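Fe-S binding reductase, putative (Thermus thermophilus, PDB 2D4P) is of unknown function but, as a probable member of the GNAT acetyltransferase superfamily, may transfer acyl groups. Local coordinates at residues A[31-37]-A[50-54]; A[60-65]-A[92-98]; A[68-73]-A[103-109]. All coordinates share one frame; numbering follows the deposited sequence.

Interaction 1: residues A[31-37]-A[50-54]; sequences FARTGHS and ALAQA
The Phe31 ring lies with one face against Leu51 and one edge toward the backbone of Ala52. This seats the C-terminal end of helix 25-34 on strand 45-56 of a GNAT-like mixed sheet. Leu51 CB sits 3.6 Å from the ring centroid and only 6° off the ring normal, a CH-pi contact over the middle of the face. At the edge, near the ring plane, Ala52 O is 3.6 Å from Phe31 CD1. The Gln53 amide approaches obliquely, its plane perpendicular to the ring, and NE2 bonds to Thr66. Beyond the helix end, His36 CB lies 4.0 Å from Ala52 CB; the imidazole ND1 is bonded to Ser86.

Polar atoms line this turn. Thr34 OG1 lies 2.8 Å from Phe31 O and 3.0 Å from Ala52 O, two acceptors competing for one proton. The same oxygen accepts from His36 N in an ST turn, while Gly35 takes positive phi to leave the helix. Next to the backbone pairing of Ala50 with Phe38, a side chain binds the strand: Ser37 OG, anti to its carbonyl carbon (chi1 -60°), accepts from Ala52 N at 3.0 Å with a nearly straight N-H...O angle of 178°.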
loop_
_atom_site.group_PDB
_atom_site.type_symbol
_atom_site.label_atom_id
_atom_site.label_comp_id
_atom_site.label_asym_id
_atom_site.label_seq_id
_atom_site.Cartn_x
_atom_site.Cartn_y
_atom_site.Cartn_z
ATOM N N PHE A 31 -9.602 -1.420 5.388
ATOM C CA PHE A 31 -8.164 -1.661 5.281
ATOM C C PHE A 31 -7.497 -1.929 6.634
ATOM O O PHE A 31 -6.547 -2.694 6.718
ATOM C CB PHE A 31 -7.461 -0.575 4.453
ATOM C CG PHE A 31 -7.752 -0.698 2.968
ATOM C CD1 PHE A 31 -7.229 -1.771 2.223
ATOM C CD2 PHE A 31 -8.553 0.221 2.312
ATOM C CE1 PHE A 31 -7.508 -1.893 0.893
ATOM C CE2 PHE A 31 -8.849 0.080 0.952
ATOM C CZ PHE A 31 -8.336 -0.983 0.243
ATOM N N ALA A 32 -8.015 -1.329 7.714
ATOM C CA ALA A 32 -7.517 -1.651 9.052
ATOM C C ALA A 32 -7.743 -3.130 9.374
ATOM O O ALA A 32 -6.941 -3.717 10.087
ATOM C CB ALA A 32 -8.183 -0.779 10.124
ATOM N N ARG A 33 -8.820 -3.710 8.866
ATOM C CA ARG A 33 -9.186 -5.101 9.179
ATOM C C ARG A 33 -8.334 -6.107 8.379
ATOM O O ARG A 33 -8.283 -7.272 8.759
ATOM C CB ARG A 33 -10.675 -5.383 8.875
ATOM C CG ARG A 33 -11.700 -4.979 9.949
ATOM C CD ARG A 33 -13.135 -5.396 9.578
ATOM N NE ARG A 33 -13.876 -4.336 8.851
ATOM C CZ ARG A 33 -14.320 -4.396 7.582
ATOM N NH1 ARG A 33 -14.103 -5.463 6.798
ATOM N NH2 ARG A 33 -14.981 -3.347 7.084
ATOM N N THR A 34 -7.663 -5.686 7.306
ATOM C CA THR A 34 -6.956 -6.663 6.438
ATOM C C THR A 34 -5.775 -7.302 7.110
ATOM O O THR A 34 -5.423 -8.448 6.806
ATOM C CB THR A 34 -6.429 -6.049 5.126
ATOM O OG1 THR A 34 -5.532 -4.971 5.430
ATOM C CG2 THR A 34 -7.547 -5.446 4.265
ATOM N N GLY A 35 -5.133 -6.557 8.004
ATOM C CA GLY A 35 -3.815 -6.917 8.533
ATOM C C GLY A 35 -2.639 -6.693 7.596
ATOM O O GLY A 35 -1.538 -7.098 7.895
ATOM N N HIS A 36 -2.880 -6.019 6.476
ATOM C CA HIS A 36 -1.890 -5.752 5.441
ATOM C C HIS A 36 -1.667 -4.264 5.160
ATOM O O HIS A 36 -0.884 -3.917 4.293
ATOM C CB HIS A 36 -2.288 -6.467 4.142
ATOM C CG HIS A 36 -2.345 -7.960 4.278
ATOM N ND1 HIS A 36 -1.240 -8.703 4.650
ATOM C CD2 HIS A 36 -3.373 -8.834 4.168
ATOM C CE1 HIS A 36 -1.584 -9.980 4.707
ATOM N NE2 HIS A 36 -2.875 -10.086 4.438
ATOM N N SER A 37 -2.337 -3.396 5.910
ATOM C CA SER A 37 -2.323 -1.947 5.642
ATOM C C SER A 37 -1.625 -1.213 6.798
ATOM O O SER A 37 -1.772 -1.583 7.970
ATOM C CB SER A 37 -3.753 -1.449 5.461
ATOM O OG SER A 37 -4.368 -2.116 4.373
ATOM N N ALA A 50 -0.104 2.680 3.226
ATOM C CA ALA A 50 -0.333 1.645 2.226
ATOM C C ALA A 50 -1.659 0.967 2.543
ATOM O O ALA A 50 -1.876 0.542 3.670
ATOM C CB ALA A 50 0.789 0.620 2.223
ATOM N N LEU A 51 -2.544 0.910 1.543
ATOM C CA LEU A 51 -3.806 0.176 1.632
ATOM C C LEU A 51 -3.622 -1.081 0.824
ATOM O O LEU A 51 -3.392 -1.008 -0.364
ATOM C CB LEU A 51 -4.948 0.991 1.039
ATOM C CG LEU A 51 -5.088 2.388 1.610
ATOM C CD1 LEU A 51 -6.335 3.001 1.011
ATOM C CD2 LEU A 51 -5.108 2.429 3.139
ATOM N N ALA A 52 -3.662 -2.212 1.499
ATOM C CA ALA A 52 -3.402 -3.513 0.887
ATOM C C ALA A 52 -4.354 -4.573 1.431
ATOM O O ALA A 52 -4.881 -4.457 2.531
ATOM C CB ALA A 52 -1.957 -3.937 1.073
ATOM N N GLN A 53 -4.568 -5.618 0.636
ATOM C CA GLN A 53 -5.545 -6.651 0.975
ATOM C C GLN A 53 -5.231 -7.956 0.291
ATOM O O GLN A 53 -4.601 -7.988 -0.780
ATOM C CB GLN A 53 -6.981 -6.208 0.594
ATOM C CG GLN A 53 -7.182 -6.077 -0.908
ATOM C CD GLN A 53 -8.567 -5.506 -1.235
ATOM O OE1 GLN A 53 -9.580 -6.155 -0.938
ATOM N NE2 GLN A 53 -8.603 -4.298 -1.780
ATOM N N ALA A 54 -5.701 -9.037 0.918
ATOM C CA ALA A 54 -5.559 -10.367 0.365
ATOM C C ALA A 54 -6.627 -10.694 -0.632
ATOM O O ALA A 54 -7.828 -10.436 -0.395
ATOM C CB ALA A 54 -5.549 -11.418 1.467
#

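Interaction 2: residues A[60-65]-A[92-98]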
loop_
_atom_site.group_PDB
_atom_site.type_symbol
_atom_site.label_atom_id
_atom_site.label_comp_id
_atom_site.label_asym_id
_atom_site.label_seq_id
_atom_site.Cartn_x
_atom_site.Cartn_y
_atom_site.Cartn_z
ATOM N N ALA A 60 -3.463 -20.344 -4.045
ATOM C CA ALA A 60 -2.591 -19.374 -3.407
ATOM C C ALA A 60 -3.352 -18.064 -3.215
ATOM O O ALA A 60 -4.461 -17.873 -3.748
ATOM C CB ALA A 60 -1.392 -19.146 -4.273
ATOM N N THR A 61 -2.748 -17.179 -2.436
ATOM C CA THR A 61 -3.244 -15.832 -2.190
ATOM C C THR A 61 -2.214 -14.812 -2.634
ATOM O O THR A 61 -1.007 -15.041 -2.550
ATOM C CB THR A 61 -3.562 -15.701 -0.708
ATOM O OG1 THR A 61 -4.614 -16.623 -0.381
ATOM C CG2 THR A 61 -4.060 -14.303 -0.306
ATOM N N THR A 62 -2.694 -13.689 -3.164
ATOM C CA THR A 62 -1.867 -12.538 -3.439
ATOM C C THR A 62 -2.293 -11.393 -2.540
ATOM O O THR A 62 -3.496 -11.225 -2.294
ATOM C CB THR A 62 -2.071 -12.086 -4.915
ATOM O OG1 THR A 62 -1.571 -13.108 -5.807
ATOM C CG2 THR A 62 -1.261 -10.851 -5.210
ATOM N N VAL A 63 -1.326 -10.614 -2.043
ATOM C CA VAL A 63 -1.644 -9.356 -1.411
ATOM C C VAL A 63 -1.470 -8.255 -2.444
ATOM O O VAL A 63 -0.395 -8.075 -2.993
ATOM C CB VAL A 63 -0.792 -9.125 -0.133
ATOM C CG1 VAL A 63 -0.834 -7.620 0.247
ATOM C CG2 VAL A 63 -1.345 -9.976 1.000
ATOM N N LEU A 64 -2.569 -7.564 -2.761
ATOM C CA LEU A 64 -2.543 -6.435 -3.659
ATOM C C LEU A 64 -2.506 -5.131 -2.885
ATOM O O LEU A 64 -3.334 -4.885 -1.993
ATOM C CB LEU A 64 -3.789 -6.460 -4.535
ATOM C CG LEU A 64 -3.854 -5.451 -5.668
ATOM C CD1 LEU A 64 -2.689 -5.562 -6.681
ATOM C CD2 LEU A 64 -5.225 -5.630 -6.374
ATOM N N VAL A 65 -1.522 -4.311 -3.212
ATOM C CA VAL A 65 -1.433 -2.961 -2.663
ATOM C C VAL A 65 -2.270 -2.062 -3.583
ATOM O O VAL A 65 -1.848 -1.685 -4.675
ATOM C CB VAL A 65 0.025 -2.451 -2.580
ATOM C CG1 VAL A 65 0.043 -1.083 -1.918
ATOM C CG2 VAL A 65 0.938 -3.413 -1.841
ATOM N N VAL A 92 1.242 -15.778 2.344
ATOM C CA VAL A 92 0.803 -15.243 1.042
ATOM C C VAL A 92 1.952 -15.478 0.024
ATOM O O VAL A 92 3.113 -15.282 0.345
ATOM C CB VAL A 92 0.487 -13.755 1.220
ATOM C CG1 VAL A 92 0.529 -12.987 -0.103
ATOM C CG2 VAL A 92 -0.880 -13.576 1.922
ATOM N N TYR A 93 1.591 -15.886 -1.194
ATOM C CA TYR A 93 2.545 -16.256 -2.241
ATOM C C TYR A 93 3.253 -15.078 -2.884
ATOM O O TYR A 93 4.449 -15.181 -3.174
ATOM C CB TYR A 93 1.808 -17.060 -3.304
ATOM C CG TYR A 93 2.730 -17.563 -4.396
ATOM C CD1 TYR A 93 3.488 -18.712 -4.211
ATOM C CD2 TYR A 93 2.859 -16.863 -5.590
ATOM C CE1 TYR A 93 4.344 -19.166 -5.209
ATOM C CE2 TYR A 93 3.692 -17.319 -6.605
ATOM C CZ TYR A 93 4.451 -18.456 -6.402
ATOM O OH TYR A 93 5.302 -18.925 -7.409
ATOM N N GLU A 94 2.547 -13.986 -3.134
ATOM C CA GLU A 94 3.156 -12.808 -3.748
ATOM C C GLU A 94 2.455 -11.541 -3.367
ATOM O O GLU A 94 1.326 -11.563 -2.900
ATOM C CB GLU A 94 3.186 -12.927 -5.253
ATOM C CG GLU A 94 1.839 -12.981 -5.951
ATOM C CD GLU A 94 2.003 -13.057 -7.464
ATOM O OE1 GLU A 94 2.795 -13.890 -7.924
ATOM O OE2 GLU A 94 1.386 -12.239 -8.193
ATOM N N VAL A 95 3.150 -10.431 -3.579
ATOM C CA VAL A 95 2.616 -9.111 -3.355
ATOM C C VAL A 95 2.706 -8.373 -4.694
ATOM O O VAL A 95 3.723 -8.432 -5.393
ATOM C CB VAL A 95 3.425 -8.346 -2.290
ATOM C CG1 VAL A 95 2.910 -6.949 -2.094
ATOM C CG2 VAL A 95 3.493 -9.140 -0.923
ATOM N N ALA A 96 1.637 -7.694 -5.047
ATOM C CA ALA A 96 1.541 -6.993 -6.328
ATOM C C ALA A 96 1.013 -5.588 -6.151
ATOM O O ALA A 96 0.278 -5.298 -5.194
ATOM C CB ALA A 96 0.617 -7.777 -7.299
ATOM N N LEU A 97 1.365 -4.719 -7.105
ATOM C CA LEU A 97 0.981 -3.315 -7.062
ATOM C C LEU A 97 0.855 -2.850 -8.515
ATOM O O LEU A 97 1.649 -3.252 -9.367
ATOM C CB LEU A 97 2.100 -2.538 -6.348
ATOM C CG LEU A 97 1.981 -1.060 -6.017
ATOM C CD1 LEU A 97 2.755 -0.748 -4.771
ATOM C CD2 LEU A 97 2.499 -0.235 -7.171
ATOM N N HIS A 98 -0.132 -2.001 -8.795
ATOM C CA HIS A 98 -0.251 -1.347 -10.105
ATOM C C HIS A 98 0.435 0.036 -10.043
ATOM O O HIS A 98 -0.041 0.957 -9.381
ATOM C CB HIS A 98 -1.725 -1.242 -10.536
ATOM C CG HIS A 98 -2.449 -2.561 -10.574
ATOM N ND1 HIS A 98 -3.820 -2.659 -10.451
ATOM C CD2 HIS A 98 -2.003 -3.827 -10.771
ATOM C CE1 HIS A 98 -4.181 -3.932 -10.525
ATOM N NE2 HIS A 98 -3.100 -4.663 -10.718
HETATM O O HOH W 1 -1.720 -12.250 -8.276
HETATM O O HOH W 2 -2.019 -0.877 -7.008
#
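Val63 pairs with Val95 in parallel register, joining the two strands of a beta-alpha-beta unit made of strand 61-70, helix 73-89 and strand 94-97. The backbone bonds show it: Val63 N donates to Glu94 O, and Val63 O receives Ala96 N at 2.9 Å. Val65 N then donates to Ala96 O with an N-H...O angle of 172°. Tyr93 N reaches Thr61 O by a more bent bond. The axes of the two short strand segments cross at -30°, a twist between neighbouring parallel strands. At the Val65 end a water bridges the strands, donating to Val65 O and accepting from His98 N at 2.8 Å.

Apolar contacts occupy the face shared by Val63, Val65, Val95 and Leu97, which is covered by Val83 and Ala87 of helix 73-89. Val92 crosses Val63 at about a right angle, its CG1 3.7 Å from Val63 CG2. Farther along, Val65 CG2 meets Val95 CG1 at 4.1 Å, and Leu97 CD1 rests against Val65 CB. On the other face Leu64 CD1 lies over the His98 ring, offset toward its rim.

Mixed contacts mark the Thr62 end of that face. The Glu94 chain starts between its backbone N and carbonyl carbon (chi1 64°) and then extends, bringing CG to 3.4 Å from Thr62 OG1. A water 2.6 Å from Thr62 OG1 also donates to Glu94 OE2. Replacing Thr62 by a valine would probably leave this water without its hydroxyl partner and the Glu94 carboxylate less firmly placed.

The chemistry implies two unlike faces: one hydrocarbon-lined under the crossover helix, the other partly polar and hydrated at its Thr62 end.

Interaction 3: residues A[68-73]-A[103-109]; sequences IEGRSV and RKELEEA
Val73 gives up most surface here, 99 Å², by lying against the first turns of helix 104-112. Its CG2 is 3.9 Å from Glu105 CB and also touches the carboxylate carbon of Glu108, whose chain crosses the valine at about a right angle. Ala109 CB adds a looser contact with CG1.

Glu105, next in buried area, leans over the turn that leads into helix 73-89. Its extended chain puts OE1 3.3 Å from Ser72 CA. Val73 N is close to this oxygen, but the poor angle excludes a hydrogen bond; a water joins OE2 to Arg71 O. Ser72 OG, at the N-cap of helix 73-89, is hydrogen-bonded to Ala75 N, and the nearby negative charge of Glu105 may suit the start of the helix.

Ile68 contributes a side chain and a carbonyl. Its CG2 meets Leu106 CD2 at 3.8 Å, while its O accepts two bonds from the end of Arg103, 2.9 Å from NH2 and 3.2 Å from NH1. The bend at chi3 (63°) turns the guanidinium edge toward this oxygen, which lies close to its plane. Leu106 CD2 lies over the rim of one guanidinium face, and a water accepts from Ile68 N and, weakly, from Arg103 NH1. Glu69 OE1 is a long 3.8 Å from Arg103 NH2, well off the plane, charge alone; Glu69 OE2 pairs with Arg67.

The strand 61-70 to helix 73-89 junction, with a helix following strand 94-97 beside it, matches the GNAT core, where the equivalent junction commonly holds the acyl-CoA pyrophosphate; such a role is unproven here.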
loop_
_atom_site.group_PDB
_atom_site.type_symbol
_atom_site.label_atom_id
_atom_site.label_comp_id
_atom_site.label_asym_id
_atom_site.label_seq_id
_atom_site.Cartn_x
_atom_site.Cartn_y
_atom_site.Cartn_z
ATOM N N ILE A 68 -0.666 3.241 -2.408
ATOM C CA ILE A 68 0.461 3.598 -1.548
ATOM C C ILE A 68 0.784 5.069 -1.791
ATOM O O ILE A 68 0.780 5.544 -2.933
ATOM C CB ILE A 68 1.671 2.653 -1.753
ATOM C CG1 ILE A 68 2.729 2.937 -0.674
ATOM C CG2 ILE A 68 2.291 2.769 -3.151
ATOM C CD1 ILE A 68 3.922 1.941 -0.699
ATOM N N GLU A 69 1.001 5.783 -0.699
ATOM C CA GLU A 69 1.375 7.170 -0.717
ATOM C C GLU A 69 2.546 7.347 0.218
ATOM O O GLU A 69 2.614 6.685 1.260
ATOM C CB GLU A 69 0.207 8.069 -0.296
ATOM C CG GLU A 69 -1.058 7.928 -1.137
ATOM C CD GLU A 69 -0.898 8.334 -2.604
ATOM O OE1 GLU A 69 0.074 9.014 -2.960
ATOM O OE2 GLU A 69 -1.783 7.971 -3.405
ATOM N N GLY A 70 3.457 8.245 -0.136
ATOM C CA GLY A 70 4.604 8.506 0.714
ATOM C C GLY A 70 5.412 9.733 0.330
ATOM O O GLY A 70 5.558 10.052 -0.846
ATOM N N ARG A 71 5.945 10.395 1.350
ATOM C CA ARG A 71 6.633 11.668 1.196
ATOM C C ARG A 71 8.119 11.530 0.893
ATOM O O ARG A 71 8.810 12.541 0.617
ATOM C CB ARG A 71 6.442 12.467 2.460
ATOM C CG ARG A 71 5.074 13.081 2.558
ATOM C CD ARG A 71 5.100 14.431 3.255
ATOM N NE ARG A 71 4.123 14.472 4.331
ATOM C CZ ARG A 71 4.140 15.338 5.338
ATOM N NH1 ARG A 71 5.089 16.276 5.414
ATOM N NH2 ARG A 71 3.185 15.262 6.262
ATOM N N SER A 72 8.616 10.299 0.948
ATOM C CA SER A 72 10.010 10.017 0.672
ATOM C C SER A 72 10.188 8.569 0.244
ATOM O O SER A 72 9.353 7.726 0.534
ATOM C CB SER A 72 10.844 10.284 1.926
ATOM O OG SER A 72 10.545 9.348 2.955
ATOM N N VAL A 73 11.300 8.289 -0.413
ATOM C CA VAL A 73 11.684 6.898 -0.680
ATOM C C VAL A 73 11.715 6.071 0.615
ATOM O O VAL A 73 11.198 4.948 0.652
ATOM C CB VAL A 73 13.010 6.808 -1.425
ATOM C CG1 VAL A 73 13.522 5.364 -1.458
ATOM C CG2 VAL A 73 12.869 7.371 -2.839
ATOM N N ARG A 103 5.874 7.882 -11.114
ATOM C CA ARG A 103 6.199 7.998 -9.701
ATOM C C ARG A 103 7.586 7.417 -9.466
ATOM O O ARG A 103 7.742 6.255 -9.142
ATOM C CB ARG A 103 5.148 7.273 -8.866
ATOM C CG ARG A 103 3.737 7.802 -9.047
ATOM C CD ARG A 103 2.704 7.070 -8.169
ATOM N NE ARG A 103 2.994 7.268 -6.754
ATOM C CZ ARG A 103 2.418 6.596 -5.764
ATOM N NH1 ARG A 103 1.500 5.692 -6.019
ATOM N NH2 ARG A 103 2.748 6.882 -4.508
ATOM N N LYS A 104 8.607 8.245 -9.623
ATOM C CA LYS A 104 9.989 7.772 -9.574
ATOM C C LYS A 104 10.426 7.328 -8.186
ATOM O O LYS A 104 11.252 6.429 -8.068
ATOM C CB LYS A 104 10.949 8.843 -10.092
ATOM C CG LYS A 104 10.723 9.274 -11.539
ATOM C CD LYS A 104 10.269 8.148 -12.467
ATOM C CE LYS A 104 10.433 8.554 -13.935
ATOM N NZ LYS A 104 9.600 7.739 -14.874
ATOM N N GLU A 105 9.894 7.971 -7.147
ATOM C CA GLU A 105 10.219 7.610 -5.779
ATOM C C GLU A 105 9.703 6.203 -5.474
ATOM O O GLU A 105 10.429 5.384 -4.898
ATOM C CB GLU A 105 9.656 8.611 -4.768
ATOM C CG GLU A 105 10.399 9.949 -4.759
ATOM C CD GLU A 105 10.176 10.767 -3.487
ATOM O OE1 GLU A 105 9.468 10.313 -2.550
ATOM O OE2 GLU A 105 10.750 11.878 -3.423
ATOM N N LEU A 106 8.473 5.933 -5.894
ATOM C CA LEU A 106 7.893 4.604 -5.708
ATOM C C LEU A 106 8.644 3.536 -6.516
ATOM O O LEU A 106 8.928 2.433 -6.020
ATOM C CB LEU A 106 6.412 4.619 -6.051
ATOM C CG LEU A 106 5.677 3.273 -5.934
ATOM C CD1 LEU A 106 5.803 2.734 -4.536
ATOM C CD2 LEU A 106 4.227 3.436 -6.302
ATOM N N GLU A 107 9.014 3.877 -7.731
ATOM C CA GLU A 107 9.778 2.960 -8.569
ATOM C C GLU A 107 11.101 2.607 -7.897
ATOM O O GLU A 107 11.503 1.444 -7.837
ATOM C CB GLU A 107 10.031 3.621 -9.920
ATOM C CG GLU A 107 10.395 2.682 -11.057
ATOM C CD GLU A 107 10.256 3.374 -12.411
ATOM O OE1 GLU A 107 11.063 4.286 -12.677
ATOM O OE2 GLU A 107 9.293 3.035 -13.160
ATOM N N GLU A 108 11.765 3.626 -7.357
ATOM C CA GLU A 108 12.990 3.419 -6.617
ATOM C C GLU A 108 12.771 2.511 -5.402
ATOM O O GLU A 108 13.557 1.614 -5.159
ATOM C CB GLU A 108 13.602 4.751 -6.156
ATOM C CG GLU A 108 14.834 4.556 -5.267
ATOM C CD GLU A 108 15.578 5.851 -4.957
ATOM O OE1 GLU A 108 15.405 6.843 -5.720
ATOM O OE2 GLU A 108 16.334 5.845 -3.957
ATOM N N ALA A 109 11.702 2.757 -4.653
ATOM C CA ALA A 109 11.421 1.979 -3.435
ATOM C C ALA A 109 11.100 0.501 -3.760
ATOM O O ALA A 109 11.551 -0.417 -3.072
ATOM C CB ALA A 109 10.270 2.620 -2.666
HETATM O O HOH W 3 -0.754 3.730 -5.276
HETATM O O HOH W 4 10.531 13.227 -1.357
#

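The three contacts share one mixed sheet. Interaction 1 precedes the others in sequence; interactions 2 and 3 both use strand 61-70, and their segments alternate along the chain. Centres of interactions 1 and 2 are about 11 Å apart, linked by the probable Gln53 O to Leu64 N hydrogen bond (2.9 Å). The centre of interaction 3 is about 18 Å from that of interaction 2 and about 19 Å from that of interaction 1, across the chain's centre from the latter; Leu97 of interaction 2 packs on its Ile68 and Leu106. Helix 25-34 thus packs on strand 45-56, helix 104-112 on the end of strand 61-70, and strands 61-70 and 94-97 pair, consistent with a GNAT core.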